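Local coordinates for protein D-alanyl-D-alanine carboxypeptidase (Streptococcus pneumoniae R6, PDB 1XP4) that probably removes the terminal D-alanine from cell-wall peptide precursors as a serine D,D-carboxypeptidase of the peptidase S11 family, regulating peptidoglycan synthesis, at residues L97-V102 / N106-A111. Sequence-based numbering, arbitrary orientation.
Sequences LEATLV and NSAAIA
A108 rests its methyl against the methyl of A99 and over the backbone N and hydroxyl of T100, so that helix 106-117 packs on helix 93-103 through two alanines and a threonine, with A109 at the margin. The two helices cross obliquely, with 128° between the N-to-C directions of the segments, and their axes come within 7.9 Å. The nearest pair of CA atoms is T100 and A108, 5.4 Å apart. The A108 methyl points into the facing helix and meets the methyl of A99, CB to CB 3.9 Å, while A108 CB lies 3.8 Å from T100 N and T100 flanks it with OG1. T100 holds OG1 beside its own backbone N and opposite its carbonyl carbon (chi1 -68°), which turns the hydroxyl back along its helix to hydrogen-bond with the carbonyl oxygen of L96, one turn earlier. In this rotamer T100 OG1 also looks toward the second helix, where it stands 3.1 Å from A108 CB. A109 N lies 3.3 Å from T100 OG1, but the angle is too poor for a hydrogen bond. The methyl of A109 stays farther off, CB 4.3 Å from T100 OG1. This helix pair belongs to the penicillin-recognising domain and borders the probable catalytic centre. T100 also touches K44, the predicted proton acceptor of the SxxK motif; in the turn between the helices, S104, a predicted active-site residue, probably forms the SxN motif with N106, whose OD1 accepts a hydrogen bond from K44 NZ. No hydrogen bond joins the two segments: the buried threonine hydroxyl is bonded to L96 O within its own helix, so apolar packing of small side chains is what joins them, next to the probable catalytic K44.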
ATOM      1  N   LEU A  97      -8.875  14.196  -4.928  1.00 17.59           N
ATOM      2  CA  LEU A  97      -8.044  13.011  -4.819  1.00 20.33           C
ATOM      3  C   LEU A  97      -6.605  13.369  -5.179  1.00 20.74           C
ATOM      4  O   LEU A  97      -5.658  12.981  -4.494  1.00 22.65           O
ATOM      5  CB  LEU A  97      -8.550  11.937  -5.774  1.00 20.79           C
ATOM      6  CG  LEU A  97      -8.872  10.579  -5.165  1.00 22.23           C
ATOM      7  CD1 LEU A  97      -9.312   9.645  -6.285  1.00 22.94           C
ATOM      8  CD2 LEU A  97      -7.657  10.028  -4.437  1.00 23.62           C
ATOM      9  N   GLU A  98      -6.450  14.108  -6.266  1.00 19.69           N
ATOM     10  CA  GLU A  98      -5.134  14.515  -6.715  1.00 20.20           C
ATOM     11  C   GLU A  98      -4.534  15.447  -5.661  1.00 19.46           C
ATOM     12  O   GLU A  98      -3.377  15.291  -5.277  1.00 20.86           O
ATOM     13  CB  GLU A  98      -5.246  15.225  -8.070  1.00 22.59           C
ATOM     14  CG  GLU A  98      -3.994  15.154  -8.934  1.00 22.11           C
ATOM     15  CD  GLU A  98      -4.267  14.559 -10.309  1.00 23.85           C
ATOM     16  OE1 GLU A  98      -4.891  13.480 -10.383  1.00 24.28           O
ATOM     17  OE2 GLU A  98      -3.850  15.162 -11.319  1.00 25.28           O
ATOM     18  N   ALA A  99      -5.330  16.404  -5.184  1.00 17.48           N
ATOM     19  CA  ALA A  99      -4.869  17.349  -4.169  1.00 15.18           C
ATOM     20  C   ALA A  99      -4.479  16.630  -2.871  1.00 15.98           C
ATOM     21  O   ALA A  99      -3.499  16.999  -2.216  1.00 17.07           O
ATOM     22  CB  ALA A  99      -5.946  18.382  -3.894  1.00  9.43           C
ATOM     23  N   THR A 100      -5.240  15.600  -2.509  1.00 13.96           N
ATOM     24  CA  THR A 100      -4.972  14.833  -1.298  1.00 13.52           C
ATOM     25  C   THR A 100      -3.661  14.047  -1.357  1.00 13.69           C
ATOM     26  O   THR A 100      -2.796  14.198  -0.494  1.00 16.39           O
ATOM     27  CB  THR A 100      -6.122  13.829  -0.997  1.00 13.27           C
ATOM     28  OG1 THR A 100      -7.305  14.546  -0.632  1.00 17.30           O
ATOM     29  CG2 THR A 100      -5.753  12.907   0.144  1.00 11.88           C
ATOM     30  N   LEU A 101      -3.514  13.211  -2.375  1.00 11.42           N
ATOM     31  CA  LEU A 101      -2.327  12.380  -2.500  1.00 11.79           C
ATOM     32  C   LEU A 101      -1.048  13.092  -2.913  1.00 13.32           C
ATOM     33  O   LEU A 101       0.036  12.729  -2.464  1.00 14.11           O
ATOM     34  CB  LEU A 101      -2.611  11.237  -3.471  1.00 10.22           C
ATOM     35  CG  LEU A 101      -3.654  10.225  -2.992  1.00  8.31           C
ATOM     36  CD1 LEU A 101      -4.036   9.289  -4.120  1.00  7.50           C
ATOM     37  CD2 LEU A 101      -3.091   9.451  -1.819  1.00  4.63           C
ATOM     38  N   VAL A 102      -1.168  14.106  -3.758  1.00 14.61           N
ATOM     39  CA  VAL A 102       0.005  14.828  -4.230  1.00 14.81           C
ATOM     40  C   VAL A 102       0.488  15.955  -3.317  1.00 16.50           C
ATOM     41  O   VAL A 102       1.692  16.111  -3.101  1.00 14.29           O
ATOM     42  CB  VAL A 102      -0.254  15.414  -5.629  1.00 15.13           C
ATOM     43  CG1 VAL A 102       0.969  16.183  -6.104  1.00 15.09           C
ATOM     44  CG2 VAL A 102      -0.603  14.293  -6.600  1.00 11.67           C
ATOM     45  N   ASN A 106      -5.372  18.858   3.384  1.00 15.69           N
ATOM     46  CA  ASN A 106      -6.323  18.323   4.360  1.00 14.19           C
ATOM     47  C   ASN A 106      -7.787  18.619   4.027  1.00 12.70           C
ATOM     48  O   ASN A 106      -8.663  17.788   4.274  1.00  9.15           O
ATOM     49  CB  ASN A 106      -5.989  18.835   5.765  1.00 12.68           C
ATOM     50  CG  ASN A 106      -4.627  18.361   6.248  1.00 11.26           C
ATOM     51  OD1 ASN A 106      -4.370  17.159   6.324  1.00 11.42           O
ATOM     52  ND2 ASN A 106      -3.747  19.305   6.576  1.00  6.39           N
ATOM     53  N   SER A 107      -8.059  19.795   3.473  1.00 11.58           N
ATOM     54  CA  SER A 107      -9.428  20.125   3.112  1.00 11.94           C
ATOM     55  C   SER A 107      -9.892  19.244   1.968  1.00 12.26           C
ATOM     56  O   SER A 107     -11.087  19.027   1.789  1.00 12.65           O
ATOM     57  CB  SER A 107      -9.546  21.592   2.742  1.00 14.74           C
ATOM     58  OG  SER A 107      -9.482  22.375   3.922  1.00 22.37           O
ATOM     59  N   ALA A 108      -8.944  18.729   1.196  1.00 12.30           N
ATOM     60  CA  ALA A 108      -9.283  17.816   0.112  1.00 14.33           C
ATOM     61  C   ALA A 108      -9.779  16.516   0.768  1.00 14.61           C
ATOM     62  O   ALA A 108     -10.825  15.978   0.404  1.00 14.88           O
ATOM     63  CB  ALA A 108      -8.053  17.533  -0.742  1.00 12.42           C
ATOM     64  N   ALA A 109      -9.023  16.029   1.750  1.00 12.21           N
ATOM     65  CA  ALA A 109      -9.380  14.806   2.459  1.00 12.73           C
ATOM     66  C   ALA A 109     -10.737  14.936   3.140  1.00 13.09           C
ATOM     67  O   ALA A 109     -11.637  14.124   2.910  1.00 14.48           O
ATOM     68  CB  ALA A 109      -8.313  14.465   3.502  1.00 10.81           C
ATOM     69  N   ILE A 110     -10.875  15.956   3.980  1.00 10.62           N
ATOM     70  CA  ILE A 110     -12.117  16.178   4.700  1.00  9.87           C
ATOM     71  C   ILE A 110     -13.293  16.253   3.739  1.00 11.87           C
ATOM     72  O   ILE A 110     -14.291  15.546   3.907  1.00 11.30           O
ATOM     73  CB  ILE A 110     -12.056  17.476   5.528  1.00 10.01           C
ATOM     74  CG1 ILE A 110     -10.916  17.384   6.546  1.00  9.02           C
ATOM     75  CG2 ILE A 110     -13.380  17.703   6.237  1.00  6.04           C
ATOM     76  CD1 ILE A 110     -10.734  18.628   7.388  1.00  7.90           C
ATOM     77  N   ALA A 111     -13.173  17.102   2.726  1.00 12.97           N
ATOM     78  CA  ALA A 111     -14.239  17.245   1.743  1.00 14.28           C
ATOM     79  C   ALA A 111     -14.698  15.881   1.202  1.00 14.94           C
ATOM     80  O   ALA A 111     -15.895  15.576   1.197  1.00 16.82           O
ATOM     81  CB  ALA A 111     -13.776  18.143   0.599  1.00 15.01           C
TER